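Local coordinates for protein light Chain (Clostridium botulinum, PDB 6BVD) that forms the zinc endopeptidase light chain of mosaic botulinum neurotoxin HA, which probably cleaves the neuronal SNARE protein VAMP-2 (synaptobrevin), at residues 280-283 and 284-288; 54-58 and 59-63; 305-308 and 309-313. One frame throughout, in Å; residues are numbered along the deposited sequence.

Contact 1 (280-283 and 284-288)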
loop_
_atom_site.group_PDB
_atom_site.type_symbol
_atom_site.label_atom_id
_atom_site.label_comp_id
_atom_site.label_asym_id
_atom_site.label_seq_id
_atom_site.Cartn_x
_atom_site.Cartn_y
_atom_site.Cartn_z
ATOM N N GLN A 280 3.654 22.111 -36.245
ATOM C CA GLN A 280 2.307 22.676 -36.158
ATOM C C GLN A 280 1.311 22.111 -37.184
ATOM O O GLN A 280 0.120 21.926 -36.860
ATOM C CB GLN A 280 2.374 24.187 -36.351
ATOM C CG GLN A 280 1.230 24.892 -35.713
ATOM C CD GLN A 280 1.188 24.572 -34.225
ATOM O OE1 GLN A 280 0.222 23.984 -33.726
ATOM N NE2 GLN A 280 2.265 24.921 -33.517
ATOM N N SER A 281 1.777 21.888 -38.422
ATOM C CA SER A 281 0.912 21.372 -39.478
ATOM C C SER A 281 0.453 19.945 -39.196
ATOM O O SER A 281 -0.677 19.571 -39.546
ATOM C CB SER A 281 1.604 21.444 -40.849
ATOM O OG SER A 281 2.930 20.972 -40.770
ATOM N N ILE A 282 1.335 19.136 -38.621
ATOM C CA ILE A 282 0.961 17.776 -38.196
ATOM C C ILE A 282 0.015 17.842 -36.994
ATOM O O ILE A 282 -0.971 17.109 -36.918
ATOM C CB ILE A 282 2.182 16.911 -37.839
ATOM C CG1 ILE A 282 2.909 16.499 -39.110
ATOM C CG2 ILE A 282 1.786 15.629 -37.051
ATOM C CD1 ILE A 282 4.057 15.586 -38.841
ATOM N N GLN A 283 0.277 18.742 -36.059
ATOM C CA GLN A 283 -0.644 18.873 -34.921
ATOM C C GLN A 283 -2.062 19.262 -35.364
ATOM O O GLN A 283 -3.060 18.736 -34.825
ATOM C CB GLN A 283 -0.107 19.895 -33.906
ATOM C CG GLN A 283 1.216 19.502 -33.278
ATOM C CD GLN A 283 1.524 20.285 -32.014
ATOM O OE1 GLN A 283 0.648 20.480 -31.178
ATOM N NE2 GLN A 283 2.771 20.750 -31.875
ATOM N N SER A 284 -2.165 20.115 -36.381
ATOM C CA SER A 284 -3.469 20.471 -36.932
ATOM C C SER A 284 -4.098 19.338 -37.757
ATOM O O SER A 284 -5.327 19.141 -37.717
ATOM C CB SER A 284 -3.368 21.727 -37.786
ATOM O OG SER A 284 -3.111 22.859 -36.955
ATOM N N GLN A 285 -3.278 18.597 -38.496
ATOM C CA GLN A 285 -3.788 17.425 -39.224
ATOM C C GLN A 285 -4.455 16.403 -38.276
ATOM O O GLN A 285 -5.575 15.919 -38.552
ATOM C CB GLN A 285 -2.668 16.734 -39.985
ATOM C CG GLN A 285 -2.472 17.199 -41.391
ATOM C CD GLN A 285 -1.353 16.428 -42.066
ATOM O OE1 GLN A 285 -0.350 16.089 -41.429
ATOM N NE2 GLN A 285 -1.528 16.124 -43.351
ATOM N N LEU A 286 -3.757 16.050 -37.195
ATOM C CA LEU A 286 -4.290 15.079 -36.221
ATOM C C LEU A 286 -5.598 15.562 -35.592
ATOM O O LEU A 286 -6.547 14.797 -35.448
ATOM C CB LEU A 286 -3.262 14.779 -35.138
ATOM C CG LEU A 286 -1.963 14.164 -35.684
ATOM C CD1 LEU A 286 -0.973 13.980 -34.572
ATOM C CD2 LEU A 286 -2.221 12.816 -36.384
ATOM N N TYR A 287 -5.627 16.828 -35.197
ATOM C CA TYR A 287 -6.816 17.434 -34.637
ATOM C C TYR A 287 -7.987 17.373 -35.615
ATOM O O TYR A 287 -9.120 17.036 -35.228
ATOM C CB TYR A 287 -6.517 18.873 -34.222
ATOM C CG TYR A 287 -7.642 19.596 -33.493
ATOM C CD1 TYR A 287 -7.687 19.641 -32.101
ATOM C CD2 TYR A 287 -8.622 20.296 -34.209
ATOM C CE1 TYR A 287 -8.706 20.325 -31.423
ATOM C CE2 TYR A 287 -9.636 20.986 -33.549
ATOM C CZ TYR A 287 -9.671 21.003 -32.160
ATOM O OH TYR A 287 -10.681 21.688 -31.515
ATOM N N ASN A 288 -7.734 17.709 -36.876
ATOM C CA ASN A 288 -8.807 17.690 -37.865
ATOM C C ASN A 288 -9.222 16.272 -38.266
ATOM O O ASN A 288 -10.387 16.045 -38.618
ATOM C CB ASN A 288 -8.427 18.513 -39.088
ATOM C CG ASN A 288 -8.410 19.993 -38.775
ATOM O OD1 ASN A 288 -9.278 20.481 -38.038
ATOM N ND2 ASN A 288 -7.403 20.707 -39.284
#
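Residues Gln280 to Tyr287 form the first two turns of helix 280-301, where the carbonyls of Gln280, Ser281, Ile282 and Gln283 each accept the amide four residues on, the bond from Leu286 N to Ile282 O being 3.0 Å long. Gln280 O has a second, weak donor: the hydroxyl of Ser284 bends back along the helix, OG lying 3.4 Å from it. This approach follows from the first torsion of Ser284 (chi1 -70°), which sets OG beside its own backbone N and therefore next to the carbonyl one turn earlier.

Ile282 and Leu286 lie side by side and point the same way, with CG2 of Ile282 4.1 Å from CD1 of Leu286. The leucine stem also packs close over the preceding turn, its CG 3.3 Å from Ile282 O. Gln285 runs out extended beyond CG and slants across Ile282, bringing OE1 to 4.0 Å from Ile282 CG1, a van der Waals approach. Gln283 turns its amide back along the chain, where NE2 donates to the carbonyl of Val278, just before the helix.

The apolar side faces inward. Leu286 is buried against Leu268 of helix 264-270 and Tyr345 of helix 338-348, and Tyr287 meets the rings of Tyr345 and Phe341 edge-to-face. The arrangement is that of the opening of an amphipathic alpha-helix, packed by its apolar side against helices 264-270 and 338-348, with the side chain of Leu286 about 14 Å from the bound zinc ion.

Contact 2 (54-58 and 59-63)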
loop_
_atom_site.group_PDB
_atom_site.type_symbol
_atom_site.label_atom_id
_atom_site.label_comp_id
_atom_site.label_asym_id
_atom_site.label_seq_id
_atom_site.Cartn_x
_atom_site.Cartn_y
_atom_site.Cartn_z
ATOM N N LEU A 54 1.889 -14.637 -29.983
ATOM C CA LEU A 54 1.093 -14.669 -31.211
ATOM C C LEU A 54 1.773 -14.040 -32.451
ATOM O O LEU A 54 2.178 -12.871 -32.440
ATOM C CB LEU A 54 -0.257 -13.997 -30.985
ATOM C CG LEU A 54 -1.026 -14.042 -32.305
ATOM C CD1 LEU A 54 -1.863 -15.316 -32.401
ATOM C CD2 LEU A 54 -1.863 -12.821 -32.457
ATOM N N GLY A 55 1.856 -14.817 -33.533
ATOM C CA GLY A 55 2.410 -14.315 -34.781
ATOM C C GLY A 55 3.918 -14.166 -34.779
ATOM O O GLY A 55 4.499 -13.571 -35.696
ATOM N N ILE A 56 4.564 -14.722 -33.765
ATOM C CA ILE A 56 5.996 -14.516 -33.591
ATOM C C ILE A 56 6.780 -15.801 -33.819
ATOM O O ILE A 56 6.536 -16.816 -33.163
ATOM C CB ILE A 56 6.313 -13.975 -32.168
ATOM C CG1 ILE A 56 5.650 -12.612 -31.941
ATOM C CG2 ILE A 56 7.822 -13.898 -31.937
ATOM C CD1 ILE A 56 5.997 -12.005 -30.607
ATOM N N ASP A 57 7.738 -15.736 -34.737
ATOM C CA ASP A 57 8.664 -16.836 -34.980
ATOM C C ASP A 57 9.327 -17.245 -33.664
ATOM O O ASP A 57 10.004 -16.430 -33.031
ATOM C CB ASP A 57 9.694 -16.411 -36.038
ATOM C CG ASP A 57 10.761 -17.465 -36.299
ATOM O OD1 ASP A 57 10.571 -18.650 -35.955
ATOM O OD2 ASP A 57 11.799 -17.097 -36.888
ATOM N N PRO A 58 9.113 -18.507 -33.238
ATOM C CA PRO A 58 9.568 -19.017 -31.937
ATOM C C PRO A 58 11.082 -19.003 -31.749
ATOM O O PRO A 58 11.569 -19.018 -30.612
ATOM C CB PRO A 58 9.047 -20.458 -31.923
ATOM C CG PRO A 58 7.928 -20.469 -32.889
ATOM C CD PRO A 58 8.338 -19.519 -33.974
ATOM N N SER A 59 11.820 -18.970 -32.852
ATOM C CA SER A 59 13.270 -18.967 -32.778
ATOM C C SER A 59 13.745 -17.623 -32.237
ATOM O O SER A 59 14.841 -17.523 -31.731
ATOM C CB SER A 59 13.884 -19.254 -34.153
ATOM O OG SER A 59 13.944 -18.075 -34.938
ATOM N N LEU A 60 12.896 -16.602 -32.305
ATOM C CA LEU A 60 13.295 -15.273 -31.858
ATOM C C LEU A 60 13.398 -15.152 -30.338
ATOM O O LEU A 60 14.046 -14.226 -29.841
ATOM C CB LEU A 60 12.328 -14.216 -32.395
ATOM C CG LEU A 60 12.298 -14.088 -33.925
ATOM C CD1 LEU A 60 11.181 -13.142 -34.390
ATOM C CD2 LEU A 60 13.657 -13.655 -34.463
ATOM N N PHE A 61 12.805 -16.090 -29.600
ATOM C CA PHE A 61 12.845 -16.038 -28.134
ATOM C C PHE A 61 14.226 -16.401 -27.611
ATOM O O PHE A 61 14.549 -16.110 -26.462
ATOM C CB PHE A 61 11.800 -16.959 -27.510
ATOM C CG PHE A 61 10.406 -16.406 -27.580
ATOM C CD1 PHE A 61 9.637 -16.567 -28.732
ATOM C CD2 PHE A 61 9.874 -15.707 -26.514
ATOM C CE1 PHE A 61 8.368 -16.043 -28.813
ATOM C CE2 PHE A 61 8.611 -15.192 -26.584
ATOM C CZ PHE A 61 7.851 -15.352 -27.729
ATOM N N ASN A 62 15.022 -17.048 -28.459
ATOM C CA ASN A 62 16.349 -17.474 -28.071
ATOM C C ASN A 62 17.414 -17.130 -29.121
ATOM O O ASN A 62 18.039 -18.031 -29.685
ATOM C CB ASN A 62 16.347 -18.975 -27.818
ATOM C CG ASN A 62 17.553 -19.427 -27.053
ATOM O OD1 ASN A 62 18.153 -18.652 -26.299
ATOM N ND2 ASN A 62 17.956 -20.671 -27.273
ATOM N N PRO A 63 17.662 -15.827 -29.350
ATOM C CA PRO A 63 18.587 -15.424 -30.427
ATOM C C PRO A 63 20.030 -15.867 -30.194
ATOM O O PRO A 63 20.480 -15.901 -29.049
ATOM C CB PRO A 63 18.510 -13.892 -30.420
ATOM C CG PRO A 63 17.974 -13.516 -29.084
ATOM C CD PRO A 63 17.286 -14.706 -28.471
#
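Asp57 and Ser59 carry most of the polar contact. The hydroxyl of Ser59 donates to the carboxylate, OG lying 3.1 Å from Asp57 OD2 and meeting it from above the carboxylate plane, 54° out of it. The other oxygen, Asp57 OD1, takes the amide of the same serine in a weak but straight bond, 3.4 Å from Ser59 N. The carboxylate thus receives two donors of one residue, which probably limits its rotation. The torsion of Asp57 explains this reach: CG stands opposite the backbone N (chi1 176°), beside the carbonyl carbon, and so leans over the start of the following turn.

Two backbone bonds of the i to i+3 kind follow. Leu60 N donates to Asp57 O at 3.0 Å, and Phe61 N gives a weak bond of 3.3 Å to Pro58 O. Pro58 O also lies at the edge of the Phe61 ring, near its plane, 3.6 Å from CD1.

Apolar contacts flank this turn. CG2 of Ile56 meets CE1 of Phe61 at 3.8 Å, the two side chains crossing at about a right angle, and the methyl approaches the ring obliquely. Leu60 reaches back toward the same methyl and over the aspartate, its CD1 4.0 Å from Asp57 CB. The Phe61 ring, buried, is also engaged by Arg53 in a cation-pi interaction and touched by Arg51.

The weak bond from Ser59 N to Asp57 OD1 closes an Asx turn, which leads into a short 3-10 segment held by the i to i+3 bonds. It lies in the surface connection between strand 45-48 and helix 65-70.

Contact 3 (305-308 and 309-313)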
loop_
_atom_site.group_PDB
_atom_site.type_symbol
_atom_site.label_atom_id
_atom_site.label_comp_id
_atom_site.label_asym_id
_atom_site.label_seq_id
_atom_site.Cartn_x
_atom_site.Cartn_y
_atom_site.Cartn_z
ATOM N N ASN A 305 -30.654 1.485 -34.445
ATOM C CA ASN A 305 -31.969 1.047 -33.964
ATOM C C ASN A 305 -31.974 -0.416 -33.573
ATOM O O ASN A 305 -33.030 -0.970 -33.211
ATOM C CB ASN A 305 -33.070 1.307 -34.993
ATOM C CG ASN A 305 -32.853 0.570 -36.322
ATOM O OD1 ASN A 305 -32.096 -0.403 -36.427
ATOM N ND2 ASN A 305 -33.572 1.006 -37.327
ATOM N N THR A 306 -30.817 -1.061 -33.634
ATOM C CA THR A 306 -30.770 -2.466 -33.249
ATOM C C THR A 306 -29.383 -2.884 -32.773
ATOM O O THR A 306 -28.399 -2.145 -32.949
ATOM C CB THR A 306 -31.236 -3.370 -34.436
ATOM O OG1 THR A 306 -31.541 -4.682 -33.961
ATOM C CG2 THR A 306 -30.194 -3.443 -35.521
ATOM N N ALA A 307 -29.280 -4.074 -32.183
ATOM C CA ALA A 307 -27.994 -4.544 -31.679
ATOM C C ALA A 307 -27.851 -6.010 -32.001
ATOM O O ALA A 307 -28.855 -6.669 -32.207
ATOM C CB ALA A 307 -27.877 -4.316 -30.192
ATOM N N THR A 308 -26.618 -6.522 -32.048
ATOM C CA THR A 308 -26.404 -7.946 -32.315
ATOM C C THR A 308 -26.464 -8.779 -31.042
ATOM O O THR A 308 -26.217 -9.978 -31.074
ATOM C CB THR A 308 -25.051 -8.224 -32.994
ATOM O OG1 THR A 308 -23.975 -7.773 -32.147
ATOM C CG2 THR A 308 -24.992 -7.554 -34.340
ATOM N N ALA A 309 -26.795 -8.153 -29.923
ATOM C CA ALA A 309 -26.924 -8.893 -28.681
ATOM C C ALA A 309 -28.015 -8.282 -27.850
ATOM O O ALA A 309 -28.469 -7.163 -28.119
ATOM C CB ALA A 309 -25.608 -8.907 -27.906
ATOM N N LEU A 310 -28.417 -9.001 -26.817
ATOM C CA LEU A 310 -29.385 -8.471 -25.876
ATOM C C LEU A 310 -28.702 -7.456 -24.956
ATOM O O LEU A 310 -28.352 -7.770 -23.821
ATOM C CB LEU A 310 -30.014 -9.602 -25.061
ATOM C CG LEU A 310 -30.642 -10.704 -25.921
ATOM C CD1 LEU A 310 -30.859 -11.991 -25.123
ATOM C CD2 LEU A 310 -31.952 -10.199 -26.513
ATOM N N ILE A 311 -28.504 -6.242 -25.465
ATOM C CA ILE A 311 -27.951 -5.159 -24.670
ATOM C C ILE A 311 -28.971 -4.060 -24.649
ATOM O O ILE A 311 -29.850 -4.017 -25.502
ATOM C CB ILE A 311 -26.631 -4.604 -25.257
ATOM C CG1 ILE A 311 -26.875 -4.051 -26.667
ATOM C CG2 ILE A 311 -25.592 -5.673 -25.270
ATOM C CD1 ILE A 311 -25.654 -3.375 -27.323
ATOM N N ASN A 312 -28.837 -3.144 -23.704
ATOM C CA ASN A 312 -29.708 -1.998 -23.642
ATOM C C ASN A 312 -29.254 -0.867 -24.557
ATOM O O ASN A 312 -28.361 -0.078 -24.178
ATOM C CB ASN A 312 -29.795 -1.463 -22.215
ATOM C CG ASN A 312 -30.906 -0.483 -22.058
ATOM O OD1 ASN A 312 -30.942 0.540 -22.726
ATOM N ND2 ASN A 312 -31.839 -0.786 -21.173
ATOM N N ILE A 313 -29.923 -0.745 -25.709
ATOM C CA ILE A 313 -29.539 0.212 -26.745
ATOM C C ILE A 313 -29.479 1.655 -26.248
ATOM O O ILE A 313 -28.469 2.346 -26.484
ATOM C CB ILE A 313 -30.506 0.145 -27.939
ATOM C CG1 ILE A 313 -30.370 -1.216 -28.618
ATOM C CG2 ILE A 313 -30.223 1.280 -28.930
ATOM C CD1 ILE A 313 -31.430 -1.480 -29.681
#
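Ile313 meets Asn305 and Thr306 through the flat peptide unit that joins them: its CD1 methyl rests over one face of that unit, 3.8 Å from Thr306 CA and 3.9 Å from Asn305 O. No aromatic ring of either segment takes part, so the peptide is the flat surface on which the isoleucine packs. The side chain of Ile313, with CG1 beside its own backbone N (chi1 -66°) and CD1 anti to CA (chi2 171°), is extended and brings the end methyl across the turn to the strand.

Ala307 fills the centre of the contact. Its CB points into the bend and is met from one residue by both CG1 and CD1 of Ile311, CG1 at 3.7 Å, while CG1 of Ile313 approaches at 4.3 Å. Ile311 holds CG1 between its backbone N and carbonyl carbon (chi1 61°), which turns the longer branch back toward the alanine. The carbonyl of Ala309 also lies against this methyl, its O 3.6 Å from Ala307 CB.

Within the bend, Leu310 is the centre of an inverse gamma turn, in which Ile311 N donates to Ala309 O at 2.8 Å. The contact between 305-308 and 309-313 itself rests on apolar packing.

Strand 306-307 pairs in parallel with strand 129-130: backbone bonds link Thr306 and Thr308 with Phe130, the side chains of Ala307 and Ile311 touch Phe130, and the hydroxyls of Thr308 and Thr132 are hydrogen-bonded. At the far end Asn312 serves as N-cap of helix 313-323, its OD1 accepting Glu315 N, so the bend passes the chain directly from the short sheet into that helix.

How the contacts relate
Contact 2 comes first along the chain, then contact 1, then contact 3, and all belong to the one zinc protease domain. They are separate surface sites. The centre of contact 1 is about 38 Å from that of contact 2 and about 36 Å from that of contact 3. The centres of contacts 2 and 3 are about 41 Å apart, and their nearest atoms about 23 Å. Contacts 1 and 3 are successive in the chain, since helix 280-301 is followed by strand 306-307. The three share no helix or strand and are local arrangements in a helix start, a 3-10 turn and a strand-to-helix bend at well-separated places on the surface.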